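Lipase (Rhizopus chinensis, PDB 6A0W) probably hydrolyses the ester bonds of triacylglycerols, as a secreted fungal class 3 lipase of the alpha/beta-hydrolase clan. Local coordinates at residues T53-S58 with I290-C295; R96-K101 with T159-Y164; A181-Y186 with D217-P222; R230-H235 with P277-A282; G242-G247 with S264-K269. All blocks are in the same frame, centred on the assembly; numbering follows the deposited sequence.

Contact 1. Residues T53-S58 with I290-C295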
# COMPACT_ATOMS: atom_id res chain seq x y z
N THR A 53 11.48 -2.62 2.58
CA THR A 53 12.29 -3.63 3.24
C THR A 53 11.67 -5.02 3.10
O THR A 53 12.35 -6.02 3.26
CB THR A 53 12.46 -3.36 4.74
OG1 THR A 53 11.19 -3.38 5.40
CG2 THR A 53 13.16 -2.01 4.95
N ALA A 54 10.39 -5.10 2.74
CA ALA A 54 9.75 -6.39 2.70
C ALA A 54 10.29 -7.24 1.56
O ALA A 54 10.08 -8.46 1.54
CB ALA A 54 8.26 -6.24 2.55
N TYR A 55 10.89 -6.59 0.57
CA TYR A 55 11.44 -7.30 -0.58
C TYR A 55 12.85 -7.77 -0.32
O TYR A 55 13.44 -8.39 -1.19
CB TYR A 55 11.39 -6.44 -1.82
CG TYR A 55 10.02 -6.08 -2.28
CD1 TYR A 55 9.29 -6.93 -3.11
CD2 TYR A 55 9.45 -4.86 -1.94
CE1 TYR A 55 8.02 -6.62 -3.54
CE2 TYR A 55 8.19 -4.50 -2.45
CZ TYR A 55 7.48 -5.39 -3.22
OH TYR A 55 6.21 -5.08 -3.63
N CYS A 56 13.42 -7.41 0.83
CA CYS A 56 14.73 -7.90 1.19
C CYS A 56 14.67 -9.33 1.77
O CYS A 56 14.07 -9.56 2.82
CB CYS A 56 15.36 -6.94 2.21
SG CYS A 56 15.49 -5.21 1.70
N ARG A 57 15.41 -10.26 1.18
CA ARG A 57 15.41 -11.64 1.64
C ARG A 57 16.04 -11.74 3.02
O ARG A 57 15.73 -12.66 3.76
CB ARG A 57 16.17 -12.57 0.69
CG ARG A 57 15.83 -12.52 -0.79
CD ARG A 57 14.50 -13.13 -1.17
NE ARG A 57 14.29 -14.52 -0.75
CZ ARG A 57 13.08 -15.09 -0.73
NH1 ARG A 57 12.01 -14.42 -1.16
NH2 ARG A 57 12.93 -16.33 -0.26
N SER A 58 16.98 -10.86 3.32
CA SER A 58 17.53 -10.80 4.68
C SER A 58 16.45 -10.52 5.73
O SER A 58 16.61 -10.90 6.89
CB SER A 58 18.62 -9.75 4.80
OG SER A 58 18.12 -8.46 4.43
N ILE A 290 13.30 5.64 -3.47
CA ILE A 290 13.49 4.30 -2.85
C ILE A 290 13.04 3.19 -3.80
O ILE A 290 11.92 3.20 -4.31
CB ILE A 290 12.64 4.15 -1.56
CG1 ILE A 290 13.06 5.20 -0.54
CG2 ILE A 290 12.79 2.76 -0.94
CD1 ILE A 290 11.98 5.47 0.51
N ASN A 291 13.93 2.25 -4.08
CA ASN A 291 13.61 1.10 -4.91
C ASN A 291 12.61 0.18 -4.19
O ASN A 291 12.84 -0.22 -3.03
CB ASN A 291 14.84 0.25 -5.21
CG ASN A 291 14.46 -1.07 -5.88
OD1 ASN A 291 14.46 -2.11 -5.22
ND2 ASN A 291 13.92 -0.99 -7.11
N GLU A 292 11.50 -0.05 -4.87
CA GLU A 292 10.43 -0.90 -4.37
C GLU A 292 10.35 -2.14 -5.27
O GLU A 292 9.78 -2.11 -6.39
CB GLU A 292 9.08 -0.17 -4.38
CG GLU A 292 9.07 1.15 -3.62
CD GLU A 292 8.83 0.97 -2.13
OE1 GLU A 292 8.66 -0.18 -1.68
OE2 GLU A 292 8.84 2.00 -1.39
N GLY A 293 10.82 -3.26 -4.72
CA GLY A 293 10.63 -4.52 -5.39
C GLY A 293 11.90 -5.35 -5.41
O GLY A 293 11.82 -6.56 -5.59
N SER A 294 13.06 -4.70 -5.27
CA SER A 294 14.33 -5.44 -5.37
C SER A 294 15.30 -5.17 -4.25
O SER A 294 16.43 -5.61 -4.32
CB SER A 294 14.99 -5.15 -6.70
OG SER A 294 14.20 -5.63 -7.77
N CYS A 295 14.89 -4.49 -3.18
CA CYS A 295 15.79 -4.23 -2.07
C CYS A 295 17.12 -3.58 -2.53
O CYS A 295 18.18 -3.92 -2.02
CB CYS A 295 16.10 -5.54 -1.33
SG CYS A 295 16.97 -5.22 0.23
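One face of the Y55 ring is taken by the backbone of G293: its CA sits almost over the middle of the ring, 3.5 Å from the centroid and 9° off the normal, a CH-pi contact. On that same face the amide N of G293 lies 3.5 Å from Y55 CD2, so the amide nitrogen as well as the CA lies over the ring. G293 has a positive phi, a backbone shape that favours glycine. The tyrosine reaches this place with CG anti to its own carbonyl carbon (chi1 -64°), and at the far end its OH is hydrogen-bonded to H171 ND1, beside S172 of the probable nucleophile elbow.

Next to the ring, C56 SG and C295 SG are joined by a disulfide of 2.1 Å, with a torsion of 88° about the S-S bond, close to the relaxed value. N291 OD1 accepts from S294 N at 2.9 Å, an Asx motif, and also from L296 N. Covalently, then, the C-terminal end is fixed to the loop after helix 38-53, while the glycine-covered tyrosine carries the same contact inward to the likely catalytic serine.

Contact 2. Residues R96-K101 with T159-Y164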
# COMPACT_ATOMS: atom_id res chain seq x y z
N ARG A 96 8.84 -3.67 15.74
CA ARG A 96 8.59 -2.66 16.74
C ARG A 96 9.79 -1.71 16.83
O ARG A 96 10.95 -2.14 16.87
CB ARG A 96 8.33 -3.30 18.10
CG ARG A 96 7.78 -2.31 19.10
CD ARG A 96 7.52 -2.92 20.48
NE ARG A 96 8.76 -2.97 21.23
CZ ARG A 96 9.53 -4.05 21.38
NH1 ARG A 96 9.12 -5.26 21.07
NH2 ARG A 96 10.73 -3.88 21.93
N SER A 97 9.46 -0.42 16.88
CA SER A 97 10.38 0.65 17.23
C SER A 97 9.93 1.26 18.56
O SER A 97 8.91 1.95 18.63
CB SER A 97 10.35 1.75 16.13
OG SER A 97 11.15 2.88 16.49
N ASP A 98 10.78 1.17 19.55
CA ASP A 98 10.50 1.80 20.81
C ASP A 98 10.74 3.27 20.68
O ASP A 98 10.01 4.05 21.20
CB ASP A 98 11.33 1.20 21.92
CG ASP A 98 10.91 -0.19 22.23
OD1 ASP A 98 9.73 -0.45 22.26
OD2 ASP A 98 11.77 -1.02 22.42
N ALA A 99 11.75 3.64 19.93
CA ALA A 99 12.09 5.06 19.73
C ALA A 99 10.94 5.80 19.05
O ALA A 99 10.66 6.91 19.44
CB ALA A 99 13.34 5.16 18.90
N GLN A 100 10.28 5.19 18.10
CA GLN A 100 9.17 5.86 17.38
C GLN A 100 7.83 5.46 17.99
O GLN A 100 6.83 5.93 17.49
CB GLN A 100 9.22 5.49 15.90
CG GLN A 100 10.61 5.58 15.31
CD GLN A 100 10.64 5.69 13.80
OE1 GLN A 100 11.54 5.20 13.15
NE2 GLN A 100 9.66 6.38 13.25
N LYS A 101 7.83 4.63 19.02
CA LYS A 101 6.60 4.13 19.68
C LYS A 101 5.64 3.62 18.60
O LYS A 101 4.49 4.02 18.60
CB LYS A 101 5.98 5.23 20.54
CG LYS A 101 6.76 5.57 21.80
CD LYS A 101 6.14 6.67 22.62
CE LYS A 101 5.59 6.17 23.94
NZ LYS A 101 4.53 7.06 24.48
N THR A 159 -0.68 -5.26 23.60
CA THR A 159 -0.76 -5.55 25.05
C THR A 159 0.49 -5.15 25.81
O THR A 159 0.42 -4.45 26.85
CB THR A 159 -1.05 -7.03 25.33
OG1 THR A 159 -2.24 -7.42 24.63
CG2 THR A 159 -1.26 -7.28 26.81
N ALA A 160 1.65 -5.47 25.25
CA ALA A 160 2.89 -5.13 25.92
C ALA A 160 3.29 -3.65 25.81
O ALA A 160 4.09 -3.14 26.61
CB ALA A 160 4.00 -6.04 25.42
N TYR A 161 2.76 -2.97 24.80
CA TYR A 161 3.14 -1.58 24.51
C TYR A 161 1.90 -0.78 24.14
O TYR A 161 1.68 -0.48 22.96
CB TYR A 161 4.12 -1.55 23.31
CG TYR A 161 5.44 -2.22 23.62
CD1 TYR A 161 6.41 -1.56 24.38
CD2 TYR A 161 5.66 -3.57 23.30
CE1 TYR A 161 7.59 -2.19 24.71
CE2 TYR A 161 6.82 -4.21 23.66
CZ TYR A 161 7.79 -3.52 24.36
OH TYR A 161 9.00 -4.12 24.63
N PRO A 162 1.04 -0.50 25.13
CA PRO A 162 -0.33 -0.20 24.74
C PRO A 162 -0.51 1.23 24.30
O PRO A 162 -1.55 1.57 23.72
CB PRO A 162 -1.15 -0.48 26.01
CG PRO A 162 -0.17 -0.40 27.13
CD PRO A 162 1.12 -0.94 26.54
N ASP A 163 0.51 2.03 24.56
CA ASP A 163 0.57 3.42 24.11
C ASP A 163 1.15 3.57 22.69
O ASP A 163 1.23 4.69 22.19
CB ASP A 163 1.41 4.26 25.09
CG ASP A 163 2.78 3.62 25.42
OD1 ASP A 163 2.93 2.35 25.46
OD2 ASP A 163 3.72 4.40 25.69
N TYR A 164 1.60 2.50 22.06
CA TYR A 164 2.24 2.64 20.74
C TYR A 164 1.18 2.73 19.63
O TYR A 164 0.09 2.18 19.74
CB TYR A 164 3.19 1.48 20.44
CG TYR A 164 4.53 1.49 21.15
CD1 TYR A 164 4.71 2.11 22.37
CD2 TYR A 164 5.59 0.74 20.64
CE1 TYR A 164 5.94 2.05 23.03
CE2 TYR A 164 6.80 0.65 21.29
CZ TYR A 164 6.96 1.26 22.52
OH TYR A 164 8.19 1.19 23.12
O HOH W 1 11.14 -2.41 24.59
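R96 lays its guanidinium almost flat over the Y161 ring, the two planes 11° apart, with NE 3.3 Å from Y161 CZ and displaced toward the rim. The chain runs straight out to CD and then bends (chi3 82°), bringing CD over the ring face in a CH-pi contact, 3.6 Å from the centroid. The guanidinium edge is given to D98 in a side-on grip: NE meets OD1 at 2.9 Å and NH2 meets OD2 at 3.1 Å, both nearly straight, so the arginine is held flat against the tyrosine.

From D98, OD1 also accepts Y164 OH at the ring edge, in a hydrogen bond whose modelled length is doubtfully short, while OD2 has K78 as a second partner and a water links it to Y161 OH. K101 covers a face of the Y164 ring, its CA 3.6 Å from the centroid; Y161 CB lies over the opposite face. K101 NZ makes a salt bridge with D163 OD2, 3.0 Å away, its hydrogen bond weak.

The type I turn Y161-Y164 returns helix 137-160 to strand 165-171 beside the 90-97/102-108 hairpin turn, closing the beta-alpha-beta crossover from strand 102-108 in the alpha/beta-hydrolase sheet.

Contact 3. Residues A181-Y186 with D217-P222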
# COMPACT_ATOMS: atom_id res chain seq x y z
N ALA A 181 -5.63 -5.69 6.14
CA ALA A 181 -5.21 -5.84 7.51
C ALA A 181 -5.75 -4.70 8.36
O ALA A 181 -6.11 -4.89 9.53
CB ALA A 181 -3.69 -5.89 7.62
N GLY A 182 -5.64 -3.48 7.84
CA GLY A 182 -6.08 -2.33 8.62
C GLY A 182 -7.57 -2.42 8.95
O GLY A 182 -7.98 -2.13 10.05
N MET A 183 -8.38 -2.79 7.97
CA MET A 183 -9.82 -3.00 8.20
C MET A 183 -10.15 -4.15 9.21
O MET A 183 -10.90 -3.94 10.18
CB MET A 183 -10.52 -3.22 6.87
CG MET A 183 -10.50 -2.01 5.94
SD MET A 183 -11.27 -0.57 6.70
CE MET A 183 -9.81 0.26 7.33
N ASP A 184 -9.34 -5.20 9.18
CA ASP A 184 -9.50 -6.34 10.13
C ASP A 184 -9.11 -5.94 11.54
O ASP A 184 -9.81 -6.21 12.53
CB ASP A 184 -8.64 -7.53 9.63
CG ASP A 184 -9.08 -8.90 10.21
OD1 ASP A 184 -10.21 -9.00 10.72
OD2 ASP A 184 -8.29 -9.85 10.20
N LEU A 185 -7.97 -5.28 11.67
CA LEU A 185 -7.61 -4.72 12.95
C LEU A 185 -8.71 -3.78 13.51
O LEU A 185 -9.05 -3.83 14.70
CB LEU A 185 -6.27 -3.97 12.83
CG LEU A 185 -5.09 -4.92 12.61
CD1 LEU A 185 -3.87 -4.20 12.05
CD2 LEU A 185 -4.77 -5.63 13.93
N TYR A 186 -9.21 -2.88 12.67
CA TYR A 186 -10.29 -2.01 13.13
C TYR A 186 -11.49 -2.87 13.61
O TYR A 186 -12.17 -2.50 14.56
CB TYR A 186 -10.72 -1.05 12.02
CG TYR A 186 -12.00 -0.26 12.29
CD1 TYR A 186 -12.01 0.84 13.14
CD2 TYR A 186 -13.16 -0.57 11.61
CE1 TYR A 186 -13.20 1.55 13.40
CE2 TYR A 186 -14.33 0.15 11.80
CZ TYR A 186 -14.34 1.20 12.67
OH TYR A 186 -15.54 1.82 12.79
N ASP A 217 -13.83 4.33 4.08
CA ASP A 217 -13.96 5.76 4.42
C ASP A 217 -14.77 5.99 5.71
O ASP A 217 -14.36 6.78 6.55
CB ASP A 217 -14.60 6.51 3.24
CG ASP A 217 -13.63 6.78 2.12
OD1 ASP A 217 -12.40 6.60 2.34
OD2 ASP A 217 -14.10 7.18 1.02
N SER A 218 -15.78 5.16 5.95
CA SER A 218 -16.62 5.29 7.14
C SER A 218 -15.92 4.95 8.39
O SER A 218 -16.34 5.38 9.46
CB SER A 218 -17.87 4.40 7.05
OG SER A 218 -17.58 3.03 7.23
N THR A 219 -14.84 4.18 8.32
CA THR A 219 -14.16 3.78 9.54
C THR A 219 -13.37 4.94 10.13
O THR A 219 -12.90 4.85 11.29
CB THR A 219 -13.15 2.61 9.34
OG1 THR A 219 -12.06 3.01 8.49
CG2 THR A 219 -13.83 1.38 8.71
N GLY A 220 -13.01 5.90 9.29
CA GLY A 220 -12.11 6.99 9.77
C GLY A 220 -10.66 6.56 9.99
O GLY A 220 -9.83 7.39 10.38
N ILE A 221 -10.32 5.30 9.72
CA ILE A 221 -8.90 4.91 9.74
C ILE A 221 -8.16 5.60 8.57
O ILE A 221 -8.51 5.38 7.41
CB ILE A 221 -8.69 3.39 9.56
CG1 ILE A 221 -9.39 2.62 10.69
CG2 ILE A 221 -7.18 3.04 9.56
CD1 ILE A 221 -8.91 2.94 12.10
N PRO A 222 -7.13 6.41 8.87
CA PRO A 222 -6.43 7.11 7.79
C PRO A 222 -5.77 6.11 6.83
O PRO A 222 -5.13 5.17 7.25
CB PRO A 222 -5.36 7.91 8.55
CG PRO A 222 -6.00 8.16 9.89
CD PRO A 222 -6.58 6.80 10.19
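Y186 turns the face of its ring to T219, whose CB stands 3.8 Å from the ring centroid and 15° off the normal, displaced toward the rim. The methyl is the part that comes closest: T219 CG2 lies 3.4 Å from Y186 CE2. On the tyrosine side the ring swings out from helix 173-188 with CG anti to the backbone N (chi1 170°), which carries it over to T219, next to helix 210-218. I221 comes at the same ring obliquely, with its CD1 3.9 Å from Y186 CD1.

M183, one turn back on the helix, folds its chain at both chi2 and chi3, and this bend swings the thioether end round toward the other segment. Its CE then lies 4.0 Å from I221 CB, the two side chains running past one another in opposite senses, and it also approaches T219 OG1 at 3.7 Å. That hydroxyl is engaged by its own chain: it accepts from I221 N at 3.1 Å, an ST turn, and is hydrogen-bonded to V216 O. Beyond the contact, I199 of strand 197-202 touches both M183 and I221, so the cluster lies against the central sheet.

No hydrogen bond crosses between the segments. Cohesion comes from methyl, thioether and ring surfaces, while the threonine spends its polar atom on the ST turn and presents its carbon side to the tyrosine.

Contact 4. Residues R230-H235 with P277-A282; sequences RDIVPH and PFTSIA
R230 turns CG to the side of its backbone N (chi1 -64°) and runs extended from CG to NE, which carries the guanidinium alongside F278. There NH1 donates to F278 O at 3.2 Å, in the carbonyl plane and on a lone pair, while NH2 is hydrogen-bonded to P17 O of the N-terminal segment. The two side chains run side by side, with the F278 ring at 90° to the guanidinium; R230 NH1 and F278 CB lie 3.6 Å apart.

Backbone bonds join the segments: S280 N to R230 O at 2.9 Å and I232 N to S280 O at 3.0 Å, pairing D231 with S280. Beside the bridge, I232 crosses T279 at about a right angle, its CG1 3.6 Å from T279 OG1, and its CG2 meets I281 CD1 at 4.1 Å.

V233 N donates to D231 OD1 at 2.9 Å, nearly straight but from above the carboxylate plane, an Asx turn; OD2 is hydrogen-bonded to Y287 OH and H284 ND1. With S172, H284 and D231 are arranged as in a Ser-His-Asp catalytic triad, D231 taking the acid's place on the loop after strand 223-228 of an alpha/beta-hydrolase.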
# COMPACT_ATOMS: atom_id res chain seq x y z
N ARG A 230 3.52 7.98 -13.22
CA ARG A 230 2.65 7.27 -14.16
C ARG A 230 2.47 5.77 -13.82
O ARG A 230 2.04 4.99 -14.66
CB ARG A 230 3.22 7.36 -15.59
CG ARG A 230 3.30 8.75 -16.18
CD ARG A 230 4.03 8.75 -17.52
NE ARG A 230 4.24 10.10 -18.05
CZ ARG A 230 3.29 10.80 -18.66
NH1 ARG A 230 2.06 10.33 -18.77
NH2 ARG A 230 3.57 12.01 -19.14
N ASP A 231 2.82 5.38 -12.60
CA ASP A 231 2.68 3.97 -12.14
C ASP A 231 1.34 3.40 -12.53
O ASP A 231 0.29 3.95 -12.19
CB ASP A 231 2.90 3.94 -10.61
CG ASP A 231 2.74 2.56 -10.01
OD1 ASP A 231 2.56 1.61 -10.79
OD2 ASP A 231 2.91 2.44 -8.76
N ILE A 232 1.36 2.33 -13.32
CA ILE A 232 0.12 1.68 -13.76
C ILE A 232 -0.71 1.07 -12.63
O ILE A 232 -1.94 0.96 -12.73
CB ILE A 232 0.39 0.60 -14.81
CG1 ILE A 232 -0.89 0.16 -15.47
CG2 ILE A 232 1.18 -0.57 -14.25
CD1 ILE A 232 -0.62 -0.66 -16.71
N VAL A 233 -0.06 0.64 -11.57
CA VAL A 233 -0.73 -0.32 -10.69
C VAL A 233 -1.97 0.28 -9.96
O VAL A 233 -2.96 -0.44 -9.71
CB VAL A 233 0.26 -1.00 -9.70
CG1 VAL A 233 -0.51 -1.99 -8.82
CG2 VAL A 233 1.31 -1.81 -10.46
N PRO A 234 -1.90 1.57 -9.59
CA PRO A 234 -3.08 2.14 -8.94
C PRO A 234 -4.27 2.32 -9.86
O PRO A 234 -5.32 2.83 -9.42
CB PRO A 234 -2.57 3.49 -8.41
CG PRO A 234 -1.12 3.22 -8.12
CD PRO A 234 -0.66 2.28 -9.20
N HIS A 235 -4.08 2.00 -11.12
CA HIS A 235 -5.12 2.12 -12.11
C HIS A 235 -5.67 0.76 -12.54
O HIS A 235 -6.40 0.70 -13.53
CB HIS A 235 -4.60 2.89 -13.34
CG HIS A 235 -4.04 4.23 -12.98
ND1 HIS A 235 -4.86 5.26 -12.55
CD2 HIS A 235 -2.77 4.62 -12.72
CE1 HIS A 235 -4.09 6.27 -12.16
NE2 HIS A 235 -2.83 5.90 -12.23
N PRO A 277 -4.24 7.25 -20.31
CA PRO A 277 -3.78 5.84 -20.17
C PRO A 277 -2.29 5.68 -20.41
O PRO A 277 -1.78 4.58 -20.67
CB PRO A 277 -4.57 5.12 -21.27
CG PRO A 277 -4.72 6.17 -22.34
CD PRO A 277 -4.94 7.48 -21.59
N PHE A 278 -1.57 6.77 -20.26
CA PHE A 278 -0.14 6.77 -20.48
C PHE A 278 0.55 6.43 -19.18
O PHE A 278 1.15 7.29 -18.53
CB PHE A 278 0.31 8.14 -21.03
CG PHE A 278 -0.37 8.52 -22.32
CD1 PHE A 278 -0.01 7.92 -23.51
CD2 PHE A 278 -1.38 9.46 -22.33
CE1 PHE A 278 -0.62 8.26 -24.70
CE2 PHE A 278 -2.01 9.79 -23.51
CZ PHE A 278 -1.63 9.19 -24.69
N THR A 279 0.53 5.14 -18.86
CA THR A 279 1.07 4.61 -17.60
C THR A 279 2.30 3.75 -17.87
O THR A 279 2.71 3.59 -19.01
CB THR A 279 0.00 3.74 -16.92
OG1 THR A 279 -0.53 2.83 -17.89
CG2 THR A 279 -1.15 4.62 -16.40
N SER A 280 2.92 3.23 -16.81
CA SER A 280 4.07 2.36 -16.98
C SER A 280 4.24 1.47 -15.75
O SER A 280 3.98 1.90 -14.63
CB SER A 280 5.34 3.17 -17.20
OG SER A 280 5.96 3.58 -16.00
N ILE A 281 4.82 0.30 -15.95
CA ILE A 281 5.20 -0.56 -14.83
C ILE A 281 6.51 -0.05 -14.28
O ILE A 281 6.78 -0.15 -13.08
CB ILE A 281 5.24 -2.07 -15.25
CG1 ILE A 281 5.46 -2.96 -14.04
CG2 ILE A 281 6.33 -2.35 -16.25
CD1 ILE A 281 4.15 -3.18 -13.31
N ALA A 282 7.31 0.59 -15.12
CA ALA A 282 8.62 1.06 -14.63
C ALA A 282 8.39 2.05 -13.48
O ALA A 282 9.17 2.10 -12.54
CB ALA A 282 9.41 1.76 -15.76

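Contact 5. Residues G242-G247 with S264-K269; sequences GYLHPG and SNIETK
E267 OE2 has two partners: H245 N donates to it at 2.8 Å in a nearly straight bond (174°), and R206 NE forms a salt bridge with it. The backbone N-H arrives on the anti side of the carboxylate, tilted from its plane. To get there the glutamate places CG between its backbone N and carbonyl carbon (chi1 55°) and then extends, so that the carboxylate passes obliquely by the H245 ring, the two planes 44° apart. Its other oxygen, OE1, takes a hydrogen bond from N273 ND2. Two anchors on OE2 and one on OE1 would fix the rotation of the carboxylate and probably favour its charged form.

In return E267 N donates to H245 O at 3.1 Å, nearly along the C=O axis. The two loops involved lead into strand 248-252 and out of strand 258-262, antiparallel neighbours in the large mixed sheet, and the two chains stay close beyond the regular strands, joined there by this backbone bond and by CA-H...O contacts: I266 CA to H245 O at 3.6 Å, and P246 CA to N265 O at 3.3 Å.

On the flank, L244 and I266 cross at about a right angle, L244 CD2 lying 4.0 Å from I266 CD1. L244 CD1 also rests against the aliphatic part of E267, 3.8 Å from its CG, and H245 NE2 is hydrogen-bonded to P234 O.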
# COMPACT_ATOMS: atom_id res chain seq x y z
N GLY A 242 -16.21 -2.23 -11.51
CA GLY A 242 -16.84 -2.01 -10.20
C GLY A 242 -15.91 -1.59 -9.05
O GLY A 242 -16.35 -1.31 -7.94
N TYR A 243 -14.62 -1.53 -9.33
CA TYR A 243 -13.61 -1.26 -8.30
C TYR A 243 -13.58 0.25 -8.05
O TYR A 243 -13.84 1.06 -8.97
CB TYR A 243 -12.24 -1.75 -8.79
CG TYR A 243 -12.01 -3.27 -8.66
CD1 TYR A 243 -12.47 -4.17 -9.62
CD2 TYR A 243 -11.44 -3.79 -7.53
CE1 TYR A 243 -12.27 -5.54 -9.48
CE2 TYR A 243 -11.22 -5.16 -7.38
CZ TYR A 243 -11.65 -6.03 -8.35
OH TYR A 243 -11.47 -7.36 -8.11
N LEU A 244 -13.22 0.63 -6.83
CA LEU A 244 -13.12 2.05 -6.46
C LEU A 244 -12.13 2.24 -5.33
O LEU A 244 -12.15 1.46 -4.39
CB LEU A 244 -14.47 2.60 -6.05
CG LEU A 244 -14.58 4.11 -5.86
CD1 LEU A 244 -14.42 4.82 -7.20
CD2 LEU A 244 -15.95 4.43 -5.25
N HIS A 245 -11.19 3.19 -5.47
CA HIS A 245 -10.27 3.54 -4.38
C HIS A 245 -10.96 4.45 -3.33
O HIS A 245 -11.27 5.60 -3.62
CB HIS A 245 -9.07 4.33 -4.90
CG HIS A 245 -8.04 3.54 -5.64
ND1 HIS A 245 -7.25 2.58 -5.03
CD2 HIS A 245 -7.47 3.77 -6.85
CE1 HIS A 245 -6.32 2.17 -5.88
NE2 HIS A 245 -6.41 2.90 -6.98
N PRO A 246 -10.93 4.04 -2.07
CA PRO A 246 -10.99 4.97 -0.97
C PRO A 246 -9.62 5.50 -0.62
O PRO A 246 -8.64 5.15 -1.26
CB PRO A 246 -11.50 4.08 0.16
CG PRO A 246 -10.83 2.78 -0.14
CD PRO A 246 -10.73 2.66 -1.61
N GLY A 247 -9.53 6.30 0.42
CA GLY A 247 -8.25 6.84 0.85
C GLY A 247 -7.92 8.15 0.13
O GLY A 247 -8.63 8.63 -0.75
N SER A 264 -9.71 14.61 -1.10
CA SER A 264 -10.94 13.82 -1.08
C SER A 264 -10.65 12.35 -0.78
O SER A 264 -9.60 11.84 -1.16
CB SER A 264 -11.60 13.96 -2.47
OG SER A 264 -12.55 12.93 -2.75
N ASN A 265 -11.62 11.63 -0.21
CA ASN A 265 -11.41 10.24 0.22
C ASN A 265 -11.98 9.18 -0.76
O ASN A 265 -12.13 8.00 -0.42
CB ASN A 265 -11.92 10.03 1.65
CG ASN A 265 -13.44 10.24 1.78
OD1 ASN A 265 -14.14 10.53 0.79
ND2 ASN A 265 -13.94 10.08 2.99
N ILE A 266 -12.37 9.65 -1.94
CA ILE A 266 -12.76 8.82 -3.06
C ILE A 266 -11.98 9.32 -4.25
O ILE A 266 -11.75 10.52 -4.40
CB ILE A 266 -14.26 8.93 -3.37
CG1 ILE A 266 -15.06 8.31 -2.23
CG2 ILE A 266 -14.62 8.23 -4.68
CD1 ILE A 266 -14.97 6.80 -2.14
N GLU A 267 -11.44 8.39 -5.03
CA GLU A 267 -10.50 8.79 -6.05
C GLU A 267 -11.08 9.89 -6.95
O GLU A 267 -12.21 9.79 -7.39
CB GLU A 267 -10.07 7.61 -6.91
CG GLU A 267 -11.15 6.78 -7.58
CD GLU A 267 -10.53 5.60 -8.33
OE1 GLU A 267 -9.85 5.87 -9.32
OE2 GLU A 267 -10.83 4.43 -7.99
N THR A 268 -10.21 10.78 -7.41
CA THR A 268 -10.61 11.95 -8.24
C THR A 268 -9.90 11.93 -9.59
O THR A 268 -8.99 11.12 -9.83
CB THR A 268 -10.14 13.27 -7.57
OG1 THR A 268 -8.70 13.35 -7.58
CG2 THR A 268 -10.62 13.34 -6.09
N LYS A 269 -10.27 12.88 -10.42
CA LYS A 269 -9.71 13.03 -11.75
C LYS A 269 -8.47 13.88 -11.73
O LYS A 269 -7.72 13.91 -12.70
CB LYS A 269 -10.75 13.67 -12.69
CG LYS A 269 -11.94 12.76 -13.00
CD LYS A 269 -12.12 12.62 -14.52
CE LYS A 269 -13.05 11.48 -14.91
NZ LYS A 269 -12.36 10.16 -14.90

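How the contacts relate
From the N terminus, contact 1 opens first, after helix 38-53, and closes only at the C-terminal end, so the other four fall within its span. Contact 2 follows, joining the 90-97/102-108 turn to the end of helix 137-160. Contact 3 comes in series, tying helix 173-188 to the end of helix 210-218. Contact 4 joins the loop after strand 223-228 to the one before strand 286-287, and contact 5, within it, the approach to strand 248-252 with the exit of 258-262; none of the five cross. Contact 3 touches contact 5 through D217, which packs on P246 and N265, and contact 5 touches contact 4. Contacts 2 and 4 are farthest apart, their centres separated by about 36 Å.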